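Local coordinates for beta-glucanase (Bacteroides thetaiotaomicron, PDB 6EUG), which probably hydrolyses beta-1,3-galactosidic linkages, this chain being the family 43 glycosidase part of a longer protein that also has a family 16 domain, at residues 139-144 with 210-215; 107-112 with 127-132; 159-164 with 247-252; 224-229 with 237-242. All coordinates share one frame; numbering follows the deposited sequence. Where two conformers were deposited one is given.

Interaction 1: residues 139-144 with 210-215. With GIM (glucoimidazole), chain B.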
# COMPACT_ATOMS: atom_id res chain seq x y z
N ALA A 139 -10.59 -3.35 -9.77
CA ALA A 139 -9.24 -2.87 -9.53
C ALA A 139 -9.16 -1.36 -9.44
O ALA A 139 -8.46 -0.71 -10.23
CB ALA A 139 -8.27 -3.42 -10.60
N ARG A 140 -9.91 -0.80 -8.47
CA ARG A 140 -9.99 0.65 -8.29
C ARG A 140 -9.22 1.19 -7.05
O ARG A 140 -8.94 0.46 -6.07
CB ARG A 140 -11.45 1.08 -8.14
CG ARG A 140 -12.35 0.85 -9.36
CD ARG A 140 -13.74 1.46 -9.14
NE ARG A 140 -14.55 1.36 -10.35
CZ ARG A 140 -15.68 2.02 -10.57
NH1 ARG A 140 -16.15 2.89 -9.68
NH2 ARG A 140 -16.36 1.82 -11.69
N ALA A 141 -8.88 2.48 -7.15
CA ALA A 141 -8.50 3.26 -5.98
C ALA A 141 -9.65 4.19 -5.63
O ALA A 141 -10.28 4.75 -6.52
CB ALA A 141 -7.23 4.06 -6.21
N ALA A 142 -9.88 4.36 -4.34
CA ALA A 142 -10.90 5.30 -3.83
C ALA A 142 -10.27 6.39 -2.95
O ALA A 142 -9.28 6.13 -2.28
CB ALA A 142 -11.94 4.55 -3.05
N VAL A 143 -10.93 7.56 -2.87
CA VAL A 143 -10.44 8.68 -2.06
C VAL A 143 -11.59 9.25 -1.20
O VAL A 143 -12.75 9.32 -1.63
CB VAL A 143 -9.76 9.76 -2.93
CG1 VAL A 143 -10.72 10.48 -3.84
CG2 VAL A 143 -9.02 10.79 -2.08
N ALA A 144 -11.24 9.58 0.04
CA ALA A 144 -12.15 10.16 1.02
C ALA A 144 -11.41 11.25 1.86
O ALA A 144 -10.19 11.27 1.88
CB ALA A 144 -12.70 9.05 1.92
N GLN A 210 -5.64 2.85 -15.70
CA GLN A 210 -4.75 1.78 -15.23
C GLN A 210 -5.30 1.15 -13.95
O GLN A 210 -5.90 1.85 -13.10
CB GLN A 210 -3.34 2.33 -15.00
CG GLN A 210 -2.72 2.94 -16.26
CD GLN A 210 -2.56 1.93 -17.38
OE1 GLN A 210 -1.95 0.87 -17.18
NE2 GLN A 210 -3.12 2.25 -18.58
N MET A 211 -5.11 -0.17 -13.83
CA MET A 211 -5.60 -0.93 -12.69
C MET A 211 -4.83 -0.58 -11.44
O MET A 211 -3.66 -0.25 -11.51
CB MET A 211 -5.48 -2.44 -12.94
CG MET A 211 -6.35 -2.96 -14.10
SD MET A 211 -6.02 -4.67 -14.55
CE MET A 211 -6.61 -5.55 -13.09
N SER A 212 -5.52 -0.59 -10.29
CA SER A 212 -4.89 -0.33 -8.98
C SER A 212 -5.41 -1.31 -7.97
O SER A 212 -6.62 -1.30 -7.71
CB SER A 212 -5.21 1.13 -8.52
OG SER A 212 -4.53 1.48 -7.31
N ARG A 213 -4.53 -2.16 -7.42
CA ARG A 213 -4.87 -3.08 -6.35
C ARG A 213 -4.08 -2.73 -5.07
O ARG A 213 -4.37 -1.68 -4.47
CB ARG A 213 -4.83 -4.56 -6.80
CG ARG A 213 -5.83 -4.90 -7.89
CD ARG A 213 -6.31 -6.34 -7.77
NE ARG A 213 -7.22 -6.81 -8.82
CZ ARG A 213 -6.84 -7.45 -9.93
NH1 ARG A 213 -5.54 -7.66 -10.21
NH2 ARG A 213 -7.76 -7.86 -10.80
N ASP A 214 -3.08 -3.52 -4.67
CA ASP A 214 -2.27 -3.15 -3.52
C ASP A 214 -1.64 -1.75 -3.79
O ASP A 214 -1.25 -1.44 -4.94
CB ASP A 214 -1.12 -4.13 -3.25
CG ASP A 214 -1.57 -5.46 -2.67
OD1 ASP A 214 -2.77 -5.73 -2.44
OD2 ASP A 214 -0.64 -6.27 -2.39
N MET A 215 -1.62 -0.91 -2.75
CA MET A 215 -1.19 0.50 -2.87
C MET A 215 -0.65 1.12 -1.59
O MET A 215 -0.87 0.63 -0.48
CB MET A 215 -2.36 1.36 -3.39
CG MET A 215 -3.65 1.33 -2.57
SD MET A 215 -4.57 2.87 -2.37
CE MET A 215 -3.48 3.68 -1.18
C1 GIM B . -3.02 -10.07 -1.72
C2 GIM B . -2.93 -8.69 -1.20
N10 GIM B . -4.00 -10.95 -1.46
C3 GIM B . -3.90 -8.52 -0.01
C4 GIM B . -5.27 -9.16 -0.38
C5 GIM B . -5.12 -10.68 -0.52
C6 GIM B . -6.41 -11.37 -0.98
C7 GIM B . -2.56 -11.89 -2.87
C8 GIM B . -3.72 -12.09 -2.15
N1 GIM B . -2.14 -10.63 -2.59
O3 GIM B . -4.10 -7.13 0.28
O2 GIM B . -1.53 -8.37 -0.98
O4 GIM B . -5.87 -8.61 -1.58
O6 GIM B . -6.71 -11.02 -2.33
O HOH W 1 -5.99 0.40 -5.25
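M211 meets A139 with its far end: the bend at its last torsion (chi3 68°) brings the methyl CE to 3.7 Å from A139 CB, while M211 CB touches the same alanine methyl. A pliable, apolar side chain can mould itself to so small a knob. S212 follows with the direct backbone bond of the contact. S212 N donates to A139 O at 2.9 Å, nearly straight at the hydrogen (166°) although the donor stands well above the carbonyl plane. The serine hydroxyl lies opposite its own N (chi1 -175°), which puts OG beside A141 CB and lets it donate to water 1, 2.7 Å from OG. That water donates in turn to R140 O and R213 O, so a short hydroxyl and one solvent molecule tie together the carbonyls of R140 and R213, one from each segment. The arrangement joins neighbouring blades of the five-bladed beta-propeller expected of family 43: strand 140-146 belongs to one four-stranded blade, and 210-215 leads into strand 215-219, the first of the next. R213 is bent at its second torsion, with its CG 3.9 Å from A139 CB, and the alanine methyl sits over one face of the guanidinium. A small residue suits that place, and the arginine's NH2 and NH1 are bonded elsewhere, to Y136 O and N234 OD1. D214 then turns away from the strand into the ligand pocket, where its OD2 accepts from O2 of glucoimidazole at 2.7 Å. The same oxygen also takes the backbone N-H of A264, which should steady the carboxylate against the sugar ring.

Interaction 2: residues 107-112 with 127-132. With GIM (glucoimidazole), chain B.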
# COMPACT_ATOMS: atom_id res chain seq x y z
N CYS A 107 -18.83 -4.41 -0.47
CA CYS A 107 -17.58 -4.04 -1.19
C CYS A 107 -16.31 -4.47 -0.43
O CYS A 107 -16.32 -4.69 0.79
CB CYS A 107 -17.57 -2.53 -1.49
SG CYS A 107 -17.14 -1.50 -0.06
N ILE A 108 -15.19 -4.60 -1.15
CA ILE A 108 -13.88 -4.88 -0.53
C ILE A 108 -13.14 -3.54 -0.35
O ILE A 108 -13.06 -2.76 -1.30
CB ILE A 108 -13.07 -5.84 -1.43
CG1 ILE A 108 -13.68 -7.25 -1.40
CG2 ILE A 108 -11.59 -5.88 -1.09
CD1 ILE A 108 -13.16 -8.14 -2.51
N MET A 109 -12.62 -3.31 0.85
CA MET A 109 -11.85 -2.13 1.19
C MET A 109 -10.54 -2.61 1.82
O MET A 109 -10.57 -3.19 2.92
CB MET A 109 -12.64 -1.29 2.19
CG MET A 109 -13.93 -0.71 1.62
SD MET A 109 -14.82 0.09 2.96
CE MET A 109 -15.25 1.69 2.28
N GLU A 110 -9.41 -2.39 1.12
CA GLU A 110 -8.07 -2.86 1.54
C GLU A 110 -6.97 -1.79 1.51
O GLU A 110 -7.04 -0.80 0.77
CB GLU A 110 -7.62 -4.07 0.70
CG GLU A 110 -8.47 -5.31 0.94
CD GLU A 110 -8.10 -6.53 0.11
OE1 GLU A 110 -7.17 -6.47 -0.74
OE2 GLU A 110 -8.80 -7.58 0.29
N ARG A 111 -6.00 -2.00 2.39
CA ARG A 111 -4.75 -1.26 2.41
C ARG A 111 -4.92 0.25 2.47
O ARG A 111 -4.26 1.00 1.76
CB ARG A 111 -3.82 -1.74 1.27
CG ARG A 111 -3.35 -3.18 1.43
CD ARG A 111 -2.26 -3.62 0.44
NE ARG A 111 -1.95 -5.04 0.65
CZ ARG A 111 -1.16 -5.54 1.62
NH1 ARG A 111 -0.48 -4.75 2.43
NH2 ARG A 111 -1.00 -6.86 1.75
N PRO A 112 -5.77 0.74 3.42
CA PRO A 112 -5.93 2.18 3.53
C PRO A 112 -4.66 2.92 3.95
O PRO A 112 -3.85 2.38 4.72
CB PRO A 112 -6.96 2.31 4.66
CG PRO A 112 -6.65 1.13 5.55
CD PRO A 112 -6.35 0.02 4.57
N LEU A 127 -7.54 4.25 -0.64
CA LEU A 127 -7.63 2.81 -0.37
C LEU A 127 -7.91 2.03 -1.66
O LEU A 127 -8.36 2.60 -2.65
CB LEU A 127 -8.69 2.55 0.70
CG LEU A 127 -10.10 2.98 0.31
CD1 LEU A 127 -11.10 1.95 0.76
CD2 LEU A 127 -10.49 4.36 0.85
N HIS A 128 -7.66 0.71 -1.62
CA HIS A 128 -8.02 -0.24 -2.68
C HIS A 128 -9.48 -0.62 -2.51
O HIS A 128 -9.86 -1.09 -1.47
CB HIS A 128 -7.10 -1.46 -2.55
CG HIS A 128 -7.41 -2.62 -3.47
ND1 HIS A 128 -6.87 -3.88 -3.25
CD2 HIS A 128 -8.18 -2.72 -4.59
CE1 HIS A 128 -7.33 -4.71 -4.18
NE2 HIS A 128 -8.11 -4.03 -5.01
N LEU A 129 -10.29 -0.36 -3.55
CA LEU A 129 -11.71 -0.70 -3.59
C LEU A 129 -12.02 -1.73 -4.69
O LEU A 129 -11.56 -1.57 -5.81
CB LEU A 129 -12.56 0.56 -3.85
CG LEU A 129 -14.09 0.37 -3.94
CD1 LEU A 129 -14.69 -0.06 -2.60
CD2 LEU A 129 -14.75 1.65 -4.40
N GLU A 130 -12.82 -2.75 -4.35
CA GLU A 130 -13.48 -3.60 -5.33
C GLU A 130 -15.00 -3.53 -5.06
O GLU A 130 -15.46 -3.68 -3.92
CB GLU A 130 -12.99 -5.05 -5.27
CG GLU A 130 -11.47 -5.25 -5.41
CD GLU A 130 -10.90 -5.05 -6.81
OE1 GLU A 130 -11.68 -4.99 -7.78
OE2 GLU A 130 -9.64 -5.01 -6.94
N LEU A 131 -15.75 -3.26 -6.13
CA LEU A 131 -17.19 -3.08 -6.06
C LEU A 131 -17.89 -4.38 -5.64
O LEU A 131 -17.45 -5.48 -5.98
CB LEU A 131 -17.74 -2.58 -7.40
CG LEU A 131 -17.20 -1.26 -7.97
CD1 LEU A 131 -17.74 -0.98 -9.37
CD2 LEU A 131 -17.52 -0.10 -7.04
N LYS A 132 -18.95 -4.22 -4.85
CA LYS A 132 -19.78 -5.33 -4.37
C LYS A 132 -20.15 -6.26 -5.50
O LYS A 132 -20.61 -5.81 -6.56
CB LYS A 132 -21.07 -4.78 -3.71
CG LYS A 132 -22.08 -5.85 -3.29
CD LYS A 132 -23.36 -5.28 -2.67
CE LYS A 132 -24.30 -6.42 -2.22
NZ LYS A 132 -25.64 -5.91 -1.83
C1 GIM B . -3.02 -10.07 -1.72
C2 GIM B . -2.93 -8.69 -1.20
N10 GIM B . -4.00 -10.95 -1.46
C3 GIM B . -3.90 -8.52 -0.01
C4 GIM B . -5.27 -9.16 -0.38
C5 GIM B . -5.12 -10.68 -0.52
C6 GIM B . -6.41 -11.37 -0.98
C7 GIM B . -2.56 -11.89 -2.87
C8 GIM B . -3.72 -12.09 -2.15
N1 GIM B . -2.14 -10.63 -2.59
O3 GIM B . -4.10 -7.13 0.28
O2 GIM B . -1.53 -8.37 -0.98
O4 GIM B . -5.87 -8.61 -1.58
O6 GIM B . -6.71 -11.02 -2.33
O HOH W 2 -4.98 -4.66 -1.36
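Strands 108-112 and 127-130 run antiparallel at 164°, and I108 with E130 and E110 with H128 form hydrogen-bonded pairs flanking the non-hydrogen-bonded pair M109 and L129. The straightest of their four backbone bonds is E110 N to H128 O, 2.9 Å. Side chains alternate between two faces. On the face of I108, E110, H128 and E130 lies the polar, ligand-binding chemistry. E110 has an extended chain beyond CG that carries its carboxylate to glucoimidazole, where OE1 accepts from O4 at 2.6 Å and from O3 at a longer 3.3 Å. Water 2 donates to E110 OE1 and also bonds H128 ND1 and the ligand O3. At its other nitrogen, H128 NE2 donates to E130 OE2 at 2.7 Å, the acceptor almost in the ring plane. Both ring nitrogens are thus engaged, which fixes the rotation of the imidazole, and histidine suits a place with a polar partner at each end of the ring. R111 adopts a left-handed backbone conformation (phi 55°) and sends a straight chain to the sugar: NH2 donates to O2 at 3.2 Å, and NE gives a weak bond to O3. The M109 face is apolar, with M109 CB 3.9 Å from L127 CD1, while L129 CD1 rests on C107 SG at 3.8 Å. The hairpin forms the first two strands of a propeller blade. Strand 140-146 pairs along the far edge of 122-130, while on the other side strands 56-62 and 74-80 of the preceding blade are touched by E110, P112 and M109, and E62 accepts from R111 N.

Interaction 3: residues 159-164 with 247-252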
# COMPACT_ATOMS: atom_id res chain seq x y z
N GLY A 159 -12.11 4.96 -8.93
CA GLY A 159 -11.90 4.69 -10.33
C GLY A 159 -10.54 4.05 -10.58
O GLY A 159 -9.69 4.01 -9.68
N ARG A 160 -10.35 3.58 -11.81
CA ARG A 160 -9.02 3.25 -12.32
C ARG A 160 -8.26 4.57 -12.58
O ARG A 160 -8.87 5.68 -12.62
CB ARG A 160 -9.09 2.32 -13.55
CG ARG A 160 -9.58 0.89 -13.27
CD ARG A 160 -9.46 -0.05 -14.46
NE ARG A 160 -9.89 -1.40 -14.08
CZ ARG A 160 -9.87 -2.46 -14.86
NH1 ARG A 160 -9.47 -2.37 -16.11
NH2 ARG A 160 -10.25 -3.65 -14.39
N VAL A 161 -6.96 4.47 -12.79
CA VAL A 161 -6.07 5.63 -12.70
C VAL A 161 -5.67 6.23 -14.05
O VAL A 161 -5.18 5.52 -14.93
CB VAL A 161 -4.81 5.30 -11.87
CG1 VAL A 161 -3.95 6.54 -11.67
CG2 VAL A 161 -5.16 4.66 -10.51
N ASN A 162 -5.82 7.56 -14.17
CA ASN A 162 -5.35 8.34 -15.32
C ASN A 162 -5.89 7.87 -16.70
O ASN A 162 -5.09 7.62 -17.62
CB ASN A 162 -3.80 8.44 -15.35
CG ASN A 162 -3.22 9.35 -14.27
OD1 ASN A 162 -2.21 8.97 -13.60
ND2 ASN A 162 -3.80 10.53 -14.09
N PRO A 163 -7.22 7.76 -16.85
CA PRO A 163 -7.77 7.44 -18.20
C PRO A 163 -7.20 8.32 -19.33
O PRO A 163 -7.05 9.55 -19.15
CB PRO A 163 -9.29 7.61 -18.02
CG PRO A 163 -9.44 8.50 -16.84
CD PRO A 163 -8.30 8.14 -15.91
N GLY A 164 -6.81 7.66 -20.43
CA GLY A 164 -6.28 8.32 -21.61
C GLY A 164 -4.79 8.72 -21.61
O GLY A 164 -4.30 9.18 -22.65
N LEU A 247 -6.55 15.10 -4.00
CA LEU A 247 -7.84 14.42 -4.23
C LEU A 247 -8.00 13.79 -5.61
O LEU A 247 -8.99 13.10 -5.83
CB LEU A 247 -9.02 15.39 -3.98
CG LEU A 247 -9.05 16.05 -2.62
CD1 LEU A 247 -10.26 17.00 -2.52
CD2 LEU A 247 -9.00 15.08 -1.45
N SER A 248 -7.01 13.96 -6.49
CA SER A 248 -7.05 13.41 -7.84
C SER A 248 -5.63 13.26 -8.37
O SER A 248 -4.68 13.74 -7.71
CB SER A 248 -7.90 14.30 -8.76
OG SER A 248 -7.26 15.55 -9.03
N HIS A 249 -5.50 12.62 -9.53
CA HIS A 249 -4.18 12.41 -10.20
C HIS A 249 -3.94 13.50 -11.26
O HIS A 249 -4.91 14.01 -11.84
CB HIS A 249 -4.12 11.06 -10.86
CG HIS A 249 -4.34 9.90 -9.94
ND1 HIS A 249 -5.57 9.33 -9.73
CD2 HIS A 249 -3.47 9.20 -9.17
CE1 HIS A 249 -5.45 8.34 -8.86
NE2 HIS A 249 -4.18 8.21 -8.55
N THR A 250 -2.68 13.85 -11.52
CA THR A 250 -2.36 14.89 -12.53
C THR A 250 -2.23 14.40 -13.99
O THR A 250 -2.31 15.21 -14.91
CB THR A 250 -1.04 15.60 -12.21
OG1 THR A 250 0.02 14.65 -12.30
CG2 THR A 250 -1.09 16.22 -10.81
N GLY A 251 -2.00 13.10 -14.17
CA GLY A 251 -1.66 12.51 -15.46
C GLY A 251 -0.21 12.12 -15.62
O GLY A 251 0.14 11.41 -16.58
N LYS A 252 0.64 12.58 -14.70
CA LYS A 252 2.07 12.30 -14.75
C LYS A 252 2.32 11.03 -13.92
O LYS A 252 1.99 11.00 -12.72
CB LYS A 252 2.87 13.49 -14.21
CG LYS A 252 4.38 13.35 -14.31
CD LYS A 252 5.15 14.39 -13.51
CE LYS A 252 4.90 15.79 -13.97
NZ LYS A 252 6.01 16.67 -13.47
O HOH W 3 -7.12 9.23 -12.20
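V161 presses a methyl onto the H249 ring in a CH-pi contact, with CG1 3.5 Å from the ring centroid and only 7° off the normal. With CG1 opposite the backbone N (chi1 -175°), that branch stands over the centre of the ring and CG2 is left near the CE1-NE2 edge. A compact branched residue is well shaped to cover so small a ring. Van der Waals contact continues at N162, whose amide leans obliquely across the base of the histidine with ND2 3.3 Å from H249 CB. The same ND2 lies 3.1 Å from G251 N, but both are donors and do not bond. N162 adopts a left-handed backbone conformation, one that asparagine tolerates well, and G251 likewise has positive phi, which suits glycine. The polar link is indirect: water 3 accepts from N162 N and bonds H249 ND1, each at 2.9 Å. The contact sets the loop after strand 154-159, the last of one blade, against the corner between strands 236-242 and 252-256 of the next. There T250 OG1 closes an ST turn with K252 N and bonds E241 OE1. H249 NE2 bonds H227 ND1, which is consistent with at least one of H227 and H249 being neutral.

Interaction 4: residues 224-229 with 237-242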
# COMPACT_ATOMS: atom_id res chain seq x y z
N LYS A 224 4.77 17.50 -2.68
CA LYS A 224 4.09 16.69 -3.70
C LYS A 224 3.83 15.31 -3.12
O LYS A 224 4.72 14.72 -2.46
CB LYS A 224 4.90 16.58 -5.00
CG LYS A 224 4.77 17.84 -5.87
CD LYS A 224 5.63 17.78 -7.11
CE LYS A 224 5.47 19.05 -7.95
NZ LYS A 224 4.09 19.20 -8.49
N ALA A 225 2.62 14.81 -3.33
CA ALA A 225 2.26 13.45 -2.90
C ALA A 225 2.16 12.49 -4.10
O ALA A 225 1.80 12.90 -5.20
CB ALA A 225 0.94 13.46 -2.11
N TYR A 226 2.45 11.20 -3.83
CA TYR A 226 2.46 10.14 -4.83
C TYR A 226 1.63 8.94 -4.38
O TYR A 226 1.69 8.52 -3.20
CB TYR A 226 3.90 9.67 -5.18
CG TYR A 226 4.75 10.83 -5.74
CD1 TYR A 226 5.42 11.70 -4.89
CD2 TYR A 226 4.84 11.06 -7.13
CE1 TYR A 226 6.13 12.79 -5.40
CE2 TYR A 226 5.55 12.12 -7.62
CZ TYR A 226 6.21 12.98 -6.76
OH TYR A 226 6.91 14.02 -7.29
N HIS A 227 0.90 8.40 -5.35
CA HIS A 227 0.10 7.14 -5.24
C HIS A 227 0.90 6.02 -5.96
O HIS A 227 1.15 6.10 -7.17
CB HIS A 227 -1.29 7.38 -5.82
CG HIS A 227 -2.19 6.18 -5.87
ND1 HIS A 227 -3.09 5.97 -6.89
CD2 HIS A 227 -2.32 5.13 -5.02
CE1 HIS A 227 -3.75 4.83 -6.66
NE2 HIS A 227 -3.29 4.31 -5.54
N ILE A 228 1.29 5.01 -5.19
CA ILE A 228 2.16 3.91 -5.64
C ILE A 228 1.28 2.65 -5.61
O ILE A 228 0.68 2.35 -4.58
CB ILE A 228 3.38 3.73 -4.73
CG1 ILE A 228 4.27 4.99 -4.81
CG2 ILE A 228 4.21 2.54 -5.21
CD1 ILE A 228 5.25 5.19 -3.70
N TYR A 229 1.16 1.95 -6.73
CA TYR A 229 0.21 0.80 -6.78
C TYR A 229 0.59 -0.32 -7.73
O TYR A 229 1.29 -0.10 -8.72
CB TYR A 229 -1.22 1.31 -7.11
CG TYR A 229 -1.26 2.13 -8.41
CD1 TYR A 229 -0.92 3.51 -8.42
CD2 TYR A 229 -1.56 1.53 -9.65
CE1 TYR A 229 -0.93 4.23 -9.60
CE2 TYR A 229 -1.57 2.25 -10.84
CZ TYR A 229 -1.20 3.59 -10.82
OH TYR A 229 -1.17 4.29 -12.01
N LEU A 237 4.48 -2.35 -11.25
CA LEU A 237 4.21 -1.23 -10.33
C LEU A 237 4.09 0.09 -11.11
O LEU A 237 4.81 0.29 -12.08
CB LEU A 237 5.33 -1.03 -9.32
CG LEU A 237 5.43 -2.02 -8.17
CD1 LEU A 237 6.76 -1.79 -7.48
CD2 LEU A 237 4.27 -1.84 -7.19
N GLN A 238 3.16 0.96 -10.67
CA GLN A 238 3.09 2.33 -11.20
C GLN A 238 3.17 3.36 -10.07
O GLN A 238 2.75 3.07 -8.93
CB GLN A 238 1.85 2.53 -12.10
CG GLN A 238 1.89 1.72 -13.39
CD GLN A 238 0.65 1.85 -14.27
OE1 GLN A 238 -0.24 2.67 -13.97
NE2 GLN A 238 0.56 1.04 -15.35
N ILE A 239 3.77 4.53 -10.37
CA ILE A 239 3.92 5.66 -9.43
C ILE A 239 3.33 6.87 -10.11
O ILE A 239 3.83 7.26 -11.17
CB ILE A 239 5.40 5.94 -9.08
CG1 ILE A 239 6.07 4.66 -8.55
CG2 ILE A 239 5.51 7.09 -8.08
CD1 ILE A 239 7.52 4.82 -8.11
N ALA A 240 2.27 7.43 -9.50
CA ALA A 240 1.46 8.54 -10.08
C ALA A 240 1.43 9.77 -9.16
O ALA A 240 1.06 9.68 -7.99
CB ALA A 240 0.04 8.06 -10.35
N GLU A 241 1.80 10.92 -9.71
CA GLU A 241 1.68 12.19 -9.02
C GLU A 241 0.22 12.58 -8.70
O GLU A 241 -0.65 12.52 -9.58
CB GLU A 241 2.34 13.26 -9.88
CG GLU A 241 2.42 14.66 -9.28
CD GLU A 241 2.86 15.72 -10.27
OE1 GLU A 241 2.27 15.80 -11.39
OE2 GLU A 241 3.78 16.49 -9.93
N LEU A 242 -0.03 13.06 -7.49
CA LEU A 242 -1.33 13.64 -7.08
C LEU A 242 -1.38 15.17 -7.30
O LEU A 242 -0.35 15.87 -7.26
CB LEU A 242 -1.61 13.31 -5.62
CG LEU A 242 -1.77 11.80 -5.31
CD1 LEU A 242 -2.13 11.62 -3.84
CD2 LEU A 242 -2.78 11.09 -6.20
O HOH W 4 0.87 18.26 -8.09
O HOH W 5 0.81 16.59 -4.75
O HOH W 6 6.54 15.24 -9.74
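Y229 OH donates to Q238 OE1 at 2.7 Å, in the carbonyl plane and on a lone pair, a short bond between two buried side chains. Q238 keeps an extended chain beyond CG that carries its amide to the phenol, the two planes 69° apart, and its NE2 donates on to E232 and Q210, so both ends of the amide are satisfied. At the opposite, more open end of the pair, K224 NZ forms a salt bridge with E241 OE2 at 3.1 Å, approaching from above the carboxylate plane. E241 OE1 is taken by T250 OG1, and water 6 joins OE2 to Y226 OH. Between these ends runs the antiparallel ladder of a beta hairpin: H227 with A240 and Y229 with Q238 are hydrogen-bonded pairs, and H227 N to A240 O measures 2.9 Å. The carbonyl Q238 O, besides accepting from Y229 N, lies over one face of the Y229 ring toward its rim. CG of Y229 sits between its backbone N and carbonyl carbon (chi1 56°), and this swings the ring across the partner strand until CE1 is 4.0 Å from A240 CB; the small alanine meets the ring at its edge. On the other face I228 and I239 lie side by side, CG1 of I228 4.1 Å from CG2 of I239, and Y226 CD2 adds to the same apolar surface. L242 closes the H227 side, CD2 against H227 CB. These are the two middle strands of a four-stranded propeller blade, with 215-219 pairing along 225-231 and 252-256 along 236-242.

Interactions 1, 2 and 4 are buried, whereas interaction 3 lies at the surface, its centre about 17 Å from the centre of the chain. Interactions 2 and 4 are hairpins within separate blades, dominated by regular backbone ladders; interactions 1 and 3 join those blades, a strand start against a loop in interaction 1 and a loop against a strand corner in interaction 3, with one direct backbone bond in interaction 1, none in interaction 3, and a bridging water in each. Interactions 1 and 2 share a sheet and both touch glucoimidazole, E130 OE1 accepting from A139 N. Interaction 4 is nested in the loop closed by interaction 3, and two side-chain bonds connect them. Q210 with Q238 ties interaction 1 to interaction 4.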